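Local atomic coordinates of flavin-nucleotide-binding protein (Mycobacterium smegmatis, PDB entry 4YBN), a protein that binds flavin-adenine dinucleotide and heme on a split beta-barrel scaffold and probably works as an oxidoreductase. Residues L59-S64 and G109-I114; Y122-T127 and G133-L138. All coordinates share one frame; numbering follows the deposited sequence.

Interaction 1. Residues L59-S64 and G109-I114; sequences LVIHGS and GTFEVI. With HEM (protoporphyrin IX containing Fe), chain F.
With chi1 at 61°, I61 carries CG1 in the crowded position between its backbone N and carbonyl carbon, and the extended chain beyond sends CD1 toward F111. F111 turns its own CG to the side of its backbone N (chi1 -78°), which lays the ring beneath that methyl. This is an interior contact of the split beta-barrel: strands 58-64 and 110-113 do not pair with each other but each pairs with strand 149-155, and the two segments meet by packing, with no hydrogen bond between them.

The meeting is a CH-pi contact. I61 CD1 stands over one face of the F111 ring, 4.1 Å from its centroid and 28° off the normal, and its closest ring atom is F111 CE2 at 3.7 Å. The two side chains cross at about a right angle. L59 adds to the same corner of the ring, its carbonyl O lying 3.9 Å from F111 CE2 in an oblique approach. A long branched residue and a broad flat one suit this place, where L73 of helix 68-74 and L152 and L154 of strand 149-155 also pack against the aromatic group.

Farther along the strand the sequence serves the cofactors. H62 is the axial ligand of the heme iron, and its backbone O accepts a weak hydrogen bond from N3 of the flavin, so one residue touches both groups. The imidazole meets the porphyrin edge-on, with H62 CE1 3.2 Å from heme NB and H62 CD2 3.2 Å from heme NC. G63, extended beyond what other residues readily adopt, passes close to the macrocycle without a side chain. S64 N lies 3.3 Å from heme CAD, while H62 NE2 approaches the iron to 2.5 Å.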
ATOM      1  N   LEU A  59     -15.580   7.971   0.294  1.00 20.43           N
ATOM      2  CA  LEU A  59     -14.781   6.722   0.309  1.00 20.12           C
ATOM      3  C   LEU A  59     -15.479   5.648   1.078  1.00 21.83           C
ATOM      4  O   LEU A  59     -15.812   5.768   2.274  1.00 21.98           O
ATOM      5  CB  LEU A  59     -13.447   7.078   0.928  1.00 22.94           C
ATOM      6  CG  LEU A  59     -12.253   6.159   0.881  1.00 24.30           C
ATOM      7  CD1 LEU A  59     -10.973   6.984   1.029  1.00 23.44           C
ATOM      8  CD2 LEU A  59     -12.368   5.098   1.939  1.00 23.54           C
ATOM      9  N   VAL A  60     -15.773   4.568   0.398  1.00 19.04           N
ATOM     10  CA  VAL A  60     -16.638   3.547   0.932  1.00 19.79           C
ATOM     11  C   VAL A  60     -15.928   2.227   1.152  1.00 18.64           C
ATOM     12  O   VAL A  60     -15.219   1.779   0.259  1.00 19.24           O
ATOM     13  CB  VAL A  60     -17.818   3.323  -0.047  1.00 23.15           C
ATOM     14  CG1 VAL A  60     -18.789   2.311   0.504  1.00 22.98           C
ATOM     15  CG2 VAL A  60     -18.498   4.666  -0.334  1.00 23.86           C
ATOM     16  N   ILE A  61     -16.155   1.591   2.299  1.00 18.45           N
ATOM     17  CA  ILE A  61     -15.624   0.276   2.585  1.00 18.99           C
ATOM     18  C   ILE A  61     -16.727  -0.612   3.042  1.00 18.46           C
ATOM     19  O   ILE A  61     -17.834  -0.167   3.418  1.00 19.47           O
ATOM     20  CB  ILE A  61     -14.498   0.351   3.666  1.00 17.79           C
ATOM     21  CG1 ILE A  61     -15.015   0.915   5.016  1.00 19.09           C
ATOM     22  CG2 ILE A  61     -13.362   1.241   3.130  1.00 18.10           C
ATOM     23  CD1 ILE A  61     -14.001   1.090   6.106  1.00 20.93           C
ATOM     24  N   HIS A  62     -16.430  -1.885   3.112  1.00 19.52           N
ATOM     25  CA  HIS A  62     -17.351  -2.805   3.680  1.00 21.45           C
ATOM     26  C   HIS A  62     -16.750  -4.030   4.282  1.00 23.56           C
ATOM     27  O   HIS A  62     -15.580  -4.350   4.058  1.00 23.47           O
ATOM     28  CB  HIS A  62     -18.353  -3.204   2.618  1.00 25.98           C
ATOM     29  CG  HIS A  62     -17.853  -4.226   1.701  1.00 30.22           C
ATOM     30  ND1 HIS A  62     -16.688  -4.051   0.992  1.00 32.29           N
ATOM     31  CD2 HIS A  62     -18.310  -5.466   1.410  1.00 33.48           C
ATOM     32  CE1 HIS A  62     -16.473  -5.136   0.264  1.00 41.05           C
ATOM     33  NE2 HIS A  62     -17.441  -6.001   0.502  1.00 37.27           N
ATOM     34  N   GLY A  63     -17.545  -4.776   5.005  1.00 22.57           N
ATOM     35  CA  GLY A  63     -17.046  -6.050   5.555  1.00 23.03           C
ATOM     36  C   GLY A  63     -18.036  -6.687   6.480  1.00 26.83           C
ATOM     37  O   GLY A  63     -19.194  -6.294   6.434  1.00 23.98           O
ATOM     38  N   SER A  64     -17.598  -7.633   7.320  1.00 25.46           N
ATOM     39  CA  SER A  64     -18.512  -8.375   8.151  1.00 27.77           C
ATOM     40  C   SER A  64     -19.022  -7.504   9.282  1.00 25.90           C
ATOM     41  O   SER A  64     -18.255  -6.772   9.931  1.00 25.14           O
ATOM     42  CB  SER A  64     -17.856  -9.656   8.725  1.00 33.08           C
ATOM     43  OG  SER A  64     -18.728 -10.316   9.648  1.00 34.23           O
ATOM     44  N   GLY A 109     -11.384  11.488   9.183  1.00 22.21           N
ATOM     45  CA  GLY A 109     -12.690  11.787   9.650  1.00 23.26           C
ATOM     46  C   GLY A 109     -13.290  10.591  10.303  1.00 23.95           C
ATOM     47  O   GLY A 109     -12.601   9.634  10.661  1.00 21.59           O
ATOM     48  N   THR A 110     -14.606  10.623  10.389  0.68 22.52           N
ATOM     49  CA  THR A 110     -15.382   9.586  11.029  0.68 22.81           C
ATOM     50  C   THR A 110     -16.219   8.943   9.982  0.68 23.15           C
ATOM     51  O   THR A 110     -16.948   9.609   9.253  0.68 27.67           O
ATOM     52  CB  THR A 110     -16.239  10.219  12.188  0.68 25.88           C
ATOM     53  OG1 THR A 110     -15.338  10.855  13.080  0.68 24.91           O
ATOM     54  CG2 THR A 110     -17.017   9.213  12.933  0.68 23.17           C
ATOM     55  N   PHE A 111     -16.099   7.639   9.868  1.00 21.24           N
ATOM     56  CA  PHE A 111     -16.963   6.907   8.996  1.00 22.98           C
ATOM     57  C   PHE A 111     -18.433   6.921   9.488  1.00 26.88           C
ATOM     58  O   PHE A 111     -18.722   6.814  10.690  1.00 29.72           O
ATOM     59  CB  PHE A 111     -16.529   5.502   8.852  1.00 22.76           C
ATOM     60  CG  PHE A 111     -15.366   5.313   7.937  1.00 22.08           C
ATOM     61  CD1 PHE A 111     -14.108   5.372   8.420  1.00 22.62           C
ATOM     62  CD2 PHE A 111     -15.542   4.955   6.593  1.00 20.79           C
ATOM     63  CE1 PHE A 111     -13.026   5.159   7.616  1.00 21.87           C
ATOM     64  CE2 PHE A 111     -14.457   4.769   5.766  1.00 21.43           C
ATOM     65  CZ  PHE A 111     -13.200   4.852   6.281  1.00 21.63           C
ATOM     66  N   GLU A 112     -19.340   7.106   8.546  1.00 24.12           N
ATOM     67  CA  GLU A 112     -20.744   6.900   8.823  1.00 30.00           C
ATOM     68  C   GLU A 112     -21.247   5.560   8.313  1.00 27.02           C
ATOM     69  O   GLU A 112     -20.891   5.095   7.199  1.00 21.72           O
ATOM     70  CB  GLU A 112     -21.584   8.098   8.305  1.00 37.29           C
ATOM     71  CG  GLU A 112     -21.991   8.140   6.830  1.00 54.79           C
ATOM     72  CD  GLU A 112     -22.883   9.370   6.458  1.00 67.97           C
ATOM     73  OE1 GLU A 112     -23.513   9.976   7.370  1.00 75.14           O
ATOM     74  OE2 GLU A 112     -22.960   9.738   5.248  1.00 80.22           O
ATOM     75  N   VAL A 113     -22.061   4.918   9.146  1.00 24.59           N
ATOM     76  CA  VAL A 113     -22.735   3.670   8.799  1.00 26.07           C
ATOM     77  C   VAL A 113     -23.742   3.939   7.714  1.00 24.93           C
ATOM     78  O   VAL A 113     -24.595   4.783   7.872  1.00 25.40           O
ATOM     79  CB  VAL A 113     -23.444   3.039   9.994  1.00 25.85           C
ATOM     80  CG1 VAL A 113     -24.313   1.849   9.572  1.00 28.79           C
ATOM     81  CG2 VAL A 113     -22.426   2.555  11.016  1.00 24.29           C
ATOM     82  N   ILE A 114     -23.670   3.217   6.616  1.00 22.32           N
ATOM     83  CA  ILE A 114     -24.676   3.334   5.586  1.00 24.68           C
ATOM     84  C   ILE A 114     -25.933   2.653   6.113  1.00 23.75           C
ATOM     85  O   ILE A 114     -25.918   1.492   6.563  1.00 23.13           O
ATOM     86  CB  ILE A 114     -24.232   2.657   4.247  1.00 26.29           C
ATOM     87  CG1 ILE A 114     -22.967   3.323   3.681  1.00 27.28           C
ATOM     88  CG2 ILE A 114     -25.316   2.744   3.171  1.00 26.32           C
ATOM     89  CD1 ILE A 114     -23.034   4.802   3.716  1.00 33.18           C
TER
HETATM   90  CHA HEM F 304     -15.247  -9.530   3.254  0.51 41.94           C
HETATM   91  CHB HEM F 304     -13.927  -7.933  -1.075  0.51 39.04           C
HETATM   92  CHC HEM F 304     -18.570  -7.485  -2.401  0.51 37.39           C
HETATM   93  CHD HEM F 304     -19.864  -8.873   2.026  0.51 38.31           C
HETATM   94  C1A HEM F 304     -14.495  -9.158   2.181  0.51 41.24           C
HETATM   95  C2A HEM F 304     -13.077  -9.194   2.160  0.51 42.03           C
HETATM   96  C3A HEM F 304     -12.709  -8.714   0.944  0.51 39.28           C
HETATM   97  C4A HEM F 304     -13.890  -8.405   0.219  0.51 36.87           C
HETATM   98  CMA HEM F 304     -11.280  -8.588   0.476  0.51 34.44           C
HETATM   99  CAA HEM F 304     -12.137  -9.635   3.273  0.51 45.85           C
HETATM  100  CBA HEM F 304     -12.090 -11.151   3.521  0.51 43.89           C
HETATM  101  CGA HEM F 304     -11.129 -11.425   4.659  0.51 45.95           C
HETATM  102  O1A HEM F 304     -10.032 -11.992   4.421  0.51 39.88           O
HETATM  103  O2A HEM F 304     -11.412 -11.096   5.840  0.51 43.90           O
HETATM  104  C1B HEM F 304     -15.087  -7.700  -1.833  0.51 39.05           C
HETATM  105  C2B HEM F 304     -15.050  -7.307  -3.207  0.51 35.78           C
HETATM  106  C3B HEM F 304     -16.344  -7.150  -3.612  0.51 37.15           C
HETATM  107  C4B HEM F 304     -17.191  -7.502  -2.430  0.51 35.61           C
HETATM  108  CMB HEM F 304     -13.824  -7.063  -4.061  0.51 36.37           C
HETATM  109  CAB HEM F 304     -16.698  -6.796  -5.013  0.51 35.73           C
HETATM  110  CBB HEM F 304     -17.902  -7.010  -5.515  0.51 32.66           C
HETATM  111  C1C HEM F 304     -19.381  -7.791  -1.292  0.51 37.74           C
HETATM  112  C2C HEM F 304     -20.781  -7.530  -1.189  0.51 32.79           C
HETATM  113  C3C HEM F 304     -21.169  -7.934   0.090  0.51 32.52           C
HETATM  114  C4C HEM F 304     -19.968  -8.440   0.748  0.51 34.28           C
HETATM  115  CMC HEM F 304     -21.661  -6.966  -2.270  0.51 30.38           C
HETATM  116  CAC HEM F 304     -22.543  -7.962   0.628  0.51 35.96           C
HETATM  117  CBC HEM F 304     -23.691  -7.823  -0.072  0.51 34.69           C
HETATM  118  C1D HEM F 304     -18.688  -9.170   2.688  0.51 39.76           C
HETATM  119  C2D HEM F 304     -18.689  -9.683   4.076  0.51 39.42           C
HETATM  120  C3D HEM F 304     -17.408  -9.868   4.386  0.51 39.43           C
HETATM  121  C4D HEM F 304     -16.630  -9.453   3.220  0.51 41.53           C
HETATM  122  CMD HEM F 304     -19.860  -9.970   4.981  0.51 39.42           C
HETATM  123  CAD HEM F 304     -16.818 -10.398   5.654  0.51 41.55           C
HETATM  124  CBD HEM F 304     -16.436 -11.880   5.456  0.51 39.85           C
HETATM  125  CGD HEM F 304     -16.199 -12.597   6.772  0.51 38.62           C
HETATM  126  O1D HEM F 304     -16.990 -13.483   7.188  0.51 38.33           O
HETATM  127  O2D HEM F 304     -15.202 -12.292   7.459  0.51 34.75           O
HETATM  128  NA  HEM F 304     -14.973  -8.677   0.991  0.51 37.90           N
HETATM  129  NB  HEM F 304     -16.362  -7.837  -1.427  0.51 39.46           N
HETATM  130  NC  HEM F 304     -18.913  -8.263  -0.079  0.51 36.32           N
HETATM  131  ND  HEM F 304     -17.436  -9.056   2.225  0.51 40.09           N
HETATM  132 FE   HEM F 304     -16.912  -8.432   0.525  0.51 40.71          FE

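Interaction 2. Residues Y122-T127 and G133-L138; sequences YLDALT and GRTAEL. With HEM (protoporphyrin IX containing Fe), chain F.
Polar contacts between D124, T127 and T135 gather round a single water. T135 holds OG1 beside its backbone N (chi1 -75°), from where the hydroxyl faces the preceding helix and lies 3.2 Å from the carbonyl O of D124, a weak bond at best, since the same proton could go elsewhere. The water lies 2.8 Å from T135 OG1 and 3.0 Å from T127 OG1, and donates to D124 OD1 at 3.2 Å. Threonine suits both positions, since each offers a hydroxyl to the water and a methyl to the packing.

Those methyls make the apolar part. The D124 and T135 side chains cross at about a right angle, with T135 CG2 3.7 Å from D124 CG, while T127 CG2 rests 4.1 Å from R134 CB. The joint links helix 116-130 to the short, weakly bonded helix 134-137 beside the heme pocket of the split beta-barrel. G133 precedes the short helix with a positive phi, which glycine tolerates easily, and D128 OD1 accepts a bond from T135 N.

Heme contacts involve T127, which stands between the short helix and the heme, and L123, one turn earlier. L123 CD1 touches the vinyl carbon CBC at 3.6 Å, and T127 lies against the other vinyl group at CBB, so leucine and threonine form part of the pocket wall. The D124 side chain, for its part, comes within coordinating distance of a bound nickel ion.

Charge pairing occupies the far side of the short helix. R134 bends at chi2, carrying its guanidinium back to E137, and R134 NH1 meets E137 OE1 at 2.9 Å with a fairly straight N-H...O angle of 161°. OE1 lies in the guanidinium plane, L138 CD2 lies above one face of that group, toward its rim, and R134 NH2 bonds to A92 O of the second subunit.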
ATOM      1  N   TYR A 122     -25.147   1.321  -2.316  1.00 21.91           N
ATOM      2  CA  TYR A 122     -23.707   1.579  -2.113  1.00 20.06           C
ATOM      3  C   TYR A 122     -22.875   0.355  -2.417  1.00 21.12           C
ATOM      4  O   TYR A 122     -21.822   0.494  -3.065  1.00 23.53           O
ATOM      5  CB  TYR A 122     -23.431   2.050  -0.710  1.00 19.86           C
ATOM      6  CG  TYR A 122     -23.586   3.522  -0.487  1.00 23.24           C
ATOM      7  CD1 TYR A 122     -22.546   4.394  -0.761  1.00 27.52           C
ATOM      8  CD2 TYR A 122     -24.792   4.074  -0.052  1.00 24.83           C
ATOM      9  CE1 TYR A 122     -22.652   5.737  -0.507  1.00 25.91           C
ATOM     10  CE2 TYR A 122     -24.908   5.446   0.130  1.00 26.60           C
ATOM     11  CZ  TYR A 122     -23.805   6.257  -0.091  1.00 26.70           C
ATOM     12  OH  TYR A 122     -23.890   7.604   0.105  1.00 30.46           O
ATOM     13  N   LEU A 123     -23.361  -0.851  -2.077  1.00 21.66           N
ATOM     14  CA  LEU A 123     -22.604  -2.044  -2.365  1.00 23.55           C
ATOM     15  C   LEU A 123     -22.490  -2.343  -3.864  1.00 25.65           C
ATOM     16  O   LEU A 123     -21.432  -2.695  -4.351  1.00 29.03           O
ATOM     17  CB  LEU A 123     -23.111  -3.265  -1.611  1.00 24.92           C
ATOM     18  CG  LEU A 123     -22.913  -3.142  -0.112  1.00 26.67           C
ATOM     19  CD1 LEU A 123     -23.605  -4.266   0.616  1.00 31.40           C
ATOM     20  CD2 LEU A 123     -21.436  -3.152   0.304  1.00 29.68           C
ATOM     21  N   ASP A 124     -23.548  -2.078  -4.602  1.00 28.26           N
ATOM     22  CA  ASP A 124     -23.546  -2.193  -6.024  1.00 27.40           C
ATOM     23  C   ASP A 124     -22.516  -1.227  -6.569  1.00 28.84           C
ATOM     24  O   ASP A 124     -21.703  -1.590  -7.467  1.00 24.11           O
ATOM     25  CB  ASP A 124     -24.918  -1.881  -6.636  1.00 27.58           C
ATOM     26  CG  ASP A 124     -25.961  -3.028  -6.452  1.00 37.09           C
ATOM     27  OD1 ASP A 124     -25.681  -4.076  -5.824  1.00 39.76           O
ATOM     28  OD2 ASP A 124     -27.098  -2.834  -6.930  1.00 42.39           O
ATOM     29  N   ALA A 125     -22.574   0.012  -6.127  1.00 26.44           N
ATOM     30  CA  ALA A 125     -21.589   0.989  -6.635  1.00 27.59           C
ATOM     31  C   ALA A 125     -20.146   0.576  -6.234  1.00 25.77           C
ATOM     32  O   ALA A 125     -19.248   0.736  -7.013  1.00 26.36           O
ATOM     33  CB  ALA A 125     -21.894   2.388  -6.181  1.00 29.86           C
ATOM     34  N   LEU A 126     -19.965   0.033  -5.037  0.80 27.93           N
ATOM     35  CA  LEU A 126     -18.649  -0.440  -4.569  0.80 27.44           C
ATOM     36  C   LEU A 126     -18.173  -1.571  -5.448  0.80 29.92           C
ATOM     37  O   LEU A 126     -17.051  -1.533  -5.978  0.80 26.87           O
ATOM     38  CB  LEU A 126     -18.686  -0.875  -3.080  0.80 29.28           C
ATOM     39  CG  LEU A 126     -17.370  -1.357  -2.429  0.80 28.63           C
ATOM     40  CD1 LEU A 126     -16.307  -0.315  -2.650  0.80 30.85           C
ATOM     41  CD2 LEU A 126     -17.431  -1.692  -0.909  0.80 28.94           C
ATOM     42  N   THR A 127     -19.032  -2.565  -5.668  1.00 28.18           N
ATOM     43  CA  THR A 127     -18.658  -3.678  -6.561  1.00 30.56           C
ATOM     44  C   THR A 127     -18.185  -3.247  -7.959  1.00 29.31           C
ATOM     45  O   THR A 127     -17.181  -3.738  -8.465  1.00 35.29           O
ATOM     46  CB  THR A 127     -19.868  -4.586  -6.725  1.00 27.67           C
ATOM     47  OG1 THR A 127     -20.104  -5.191  -5.468  1.00 29.39           O
ATOM     48  CG2 THR A 127     -19.656  -5.628  -7.790  1.00 31.41           C
ATOM     49  N   GLY A 133     -18.721  -2.938 -14.173  1.00 36.94           N
ATOM     50  CA  GLY A 133     -19.774  -3.603 -14.967  1.00 32.16           C
ATOM     51  C   GLY A 133     -20.259  -4.927 -14.384  1.00 33.28           C
ATOM     52  O   GLY A 133     -21.108  -5.611 -14.975  1.00 33.70           O
ATOM     53  N   ARG A 134     -19.744  -5.307 -13.218  1.00 30.68           N
ATOM     54  CA  ARG A 134     -19.988  -6.616 -12.675  1.00 29.23           C
ATOM     55  C   ARG A 134     -21.355  -6.726 -12.102  1.00 31.40           C
ATOM     56  O   ARG A 134     -21.937  -7.798 -12.144  1.00 30.64           O
ATOM     57  CB  ARG A 134     -18.977  -6.971 -11.594  1.00 25.70           C
ATOM     58  CG  ARG A 134     -19.047  -8.372 -11.036  1.00 27.37           C
ATOM     59  CD  ARG A 134     -18.891  -9.450 -12.136  1.00 27.40           C
ATOM     60  NE  ARG A 134     -18.788 -10.794 -11.571  1.00 26.19           N
ATOM     61  CZ  ARG A 134     -19.010 -11.903 -12.235  1.00 27.25           C
ATOM     62  NH1 ARG A 134     -19.341 -11.862 -13.515  1.00 29.17           N
ATOM     63  NH2 ARG A 134     -18.912 -13.068 -11.659  1.00 25.75           N
ATOM     64  N   THR A 135     -21.870  -5.638 -11.530  1.00 32.12           N
ATOM     65  CA  THR A 135     -23.155  -5.696 -10.880  1.00 32.53           C
ATOM     66  C   THR A 135     -24.222  -6.101 -11.896  1.00 29.06           C
ATOM     67  O   THR A 135     -25.130  -6.832 -11.561  1.00 26.91           O
ATOM     68  CB  THR A 135     -23.488  -4.349 -10.216  1.00 37.23           C
ATOM     69  OG1 THR A 135     -22.696  -4.214  -9.022  1.00 42.78           O
ATOM     70  CG2 THR A 135     -24.902  -4.251  -9.822  1.00 38.52           C
ATOM     71  N   ALA A 136     -24.117  -5.620 -13.118  1.00 28.84           N
ATOM     72  CA  ALA A 136     -25.164  -5.892 -14.081  1.00 33.48           C
ATOM     73  C   ALA A 136     -25.125  -7.365 -14.442  1.00 35.25           C
ATOM     74  O   ALA A 136     -26.105  -7.883 -14.914  1.00 37.39           O
ATOM     75  CB  ALA A 136     -24.960  -5.031 -15.316  1.00 36.95           C
ATOM     76  N   GLU A 137     -23.995  -8.042 -14.238  1.00 31.96           N
ATOM     77  CA  GLU A 137     -23.883  -9.495 -14.539  1.00 33.04           C
ATOM     78  C   GLU A 137     -24.325 -10.449 -13.435  1.00 34.65           C
ATOM     79  O   GLU A 137     -24.492 -11.619 -13.670  1.00 34.22           O
ATOM     80  CB  GLU A 137     -22.460  -9.862 -14.956  1.00 32.51           C
ATOM     81  CG  GLU A 137     -21.914  -9.056 -16.175  1.00 34.58           C
ATOM     82  CD  GLU A 137     -20.383  -9.078 -16.317  1.00 36.51           C
ATOM     83  OE1 GLU A 137     -19.704  -9.654 -15.416  1.00 30.15           O
ATOM     84  OE2 GLU A 137     -19.867  -8.496 -17.320  1.00 35.40           O
ATOM     85  N   LEU A 138     -24.460  -9.971 -12.210  1.00 33.79           N
ATOM     86  CA  LEU A 138     -24.737 -10.832 -11.100  1.00 33.28           C
ATOM     87  C   LEU A 138     -26.210 -10.699 -10.657  1.00 31.40           C
ATOM     88  O   LEU A 138     -26.835  -9.665 -10.814  1.00 30.00           O
ATOM     89  CB  LEU A 138     -23.871 -10.408  -9.906  1.00 33.44           C
ATOM     90  CG  LEU A 138     -22.370 -10.320 -10.034  1.00 36.32           C
ATOM     91  CD1 LEU A 138     -21.780  -9.425  -8.976  1.00 38.02           C
ATOM     92  CD2 LEU A 138     -21.787 -11.688  -9.853  1.00 37.01           C
TER
HETATM   93  CHA HEM F 304     -15.247  -9.530   3.254  0.51 41.94           C
HETATM   94  CHB HEM F 304     -13.927  -7.933  -1.075  0.51 39.04           C
HETATM   95  CHC HEM F 304     -18.570  -7.485  -2.401  0.51 37.39           C
HETATM   96  CHD HEM F 304     -19.864  -8.873   2.026  0.51 38.31           C
HETATM   97  C1A HEM F 304     -14.495  -9.158   2.181  0.51 41.24           C
HETATM   98  C2A HEM F 304     -13.077  -9.194   2.160  0.51 42.03           C
HETATM   99  C3A HEM F 304     -12.709  -8.714   0.944  0.51 39.28           C
HETATM  100  C4A HEM F 304     -13.890  -8.405   0.219  0.51 36.87           C
HETATM  101  CMA HEM F 304     -11.280  -8.588   0.476  0.51 34.44           C
HETATM  102  CAA HEM F 304     -12.137  -9.635   3.273  0.51 45.85           C
HETATM  103  CBA HEM F 304     -12.090 -11.151   3.521  0.51 43.89           C
HETATM  104  CGA HEM F 304     -11.129 -11.425   4.659  0.51 45.95           C
HETATM  105  O1A HEM F 304     -10.032 -11.992   4.421  0.51 39.88           O
HETATM  106  O2A HEM F 304     -11.412 -11.096   5.840  0.51 43.90           O
HETATM  107  C1B HEM F 304     -15.087  -7.700  -1.833  0.51 39.05           C
HETATM  108  C2B HEM F 304     -15.050  -7.307  -3.207  0.51 35.78           C
HETATM  109  C3B HEM F 304     -16.344  -7.150  -3.612  0.51 37.15           C
HETATM  110  C4B HEM F 304     -17.191  -7.502  -2.430  0.51 35.61           C
HETATM  111  CMB HEM F 304     -13.824  -7.063  -4.061  0.51 36.37           C
HETATM  112  CAB HEM F 304     -16.698  -6.796  -5.013  0.51 35.73           C
HETATM  113  CBB HEM F 304     -17.902  -7.010  -5.515  0.51 32.66           C
HETATM  114  C1C HEM F 304     -19.381  -7.791  -1.292  0.51 37.74           C
HETATM  115  C2C HEM F 304     -20.781  -7.530  -1.189  0.51 32.79           C
HETATM  116  C3C HEM F 304     -21.169  -7.934   0.090  0.51 32.52           C
HETATM  117  C4C HEM F 304     -19.968  -8.440   0.748  0.51 34.28           C
HETATM  118  CMC HEM F 304     -21.661  -6.966  -2.270  0.51 30.38           C
HETATM  119  CAC HEM F 304     -22.543  -7.962   0.628  0.51 35.96           C
HETATM  120  CBC HEM F 304     -23.691  -7.823  -0.072  0.51 34.69           C
HETATM  121  C1D HEM F 304     -18.688  -9.170   2.688  0.51 39.76           C
HETATM  122  C2D HEM F 304     -18.689  -9.683   4.076  0.51 39.42           C
HETATM  123  C3D HEM F 304     -17.408  -9.868   4.386  0.51 39.43           C
HETATM  124  C4D HEM F 304     -16.630  -9.453   3.220  0.51 41.53           C
HETATM  125  CMD HEM F 304     -19.860  -9.970   4.981  0.51 39.42           C
HETATM  126  CAD HEM F 304     -16.818 -10.398   5.654  0.51 41.55           C
HETATM  127  CBD HEM F 304     -16.436 -11.880   5.456  0.51 39.85           C
HETATM  128  CGD HEM F 304     -16.199 -12.597   6.772  0.51 38.62           C
HETATM  129  O1D HEM F 304     -16.990 -13.483   7.188  0.51 38.33           O
HETATM  130  O2D HEM F 304     -15.202 -12.292   7.459  0.51 34.75           O
HETATM  131  NA  HEM F 304     -14.973  -8.677   0.991  0.51 37.90           N
HETATM  132  NB  HEM F 304     -16.362  -7.837  -1.427  0.51 39.46           N
HETATM  133  NC  HEM F 304     -18.913  -8.263  -0.079  0.51 36.32           N
HETATM  134  ND  HEM F 304     -17.436  -9.056   2.225  0.51 40.09           N
HETATM  135 FE   HEM F 304     -16.912  -8.432   0.525  0.51 40.71          FE
HETATM  136  O   HOH W   1     -22.883  -5.492  -6.545  1.00 47.91           O

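How the interactions relate
From the N terminus, strand 58-64 comes first. The chain then runs through helix 68-74 and strands 78-91 and 99-108 before turning a corner at 109, where interaction 1 closes a loop of 44 residues. Helix 116-130 follows directly on strand 110-113, and only five residues separate the two segments of interaction 2. The contacts are therefore in series, neither nested nor crossed. In space their centres are 17 Å apart, yet they meet: L123 and L126 of the helix pack on H62, and Y122 packs on I114. The first ties strands of the barrel together, the second joins helix 116-130, which packs on strand 58-64, to the short helix 134-137, and both border the same heme.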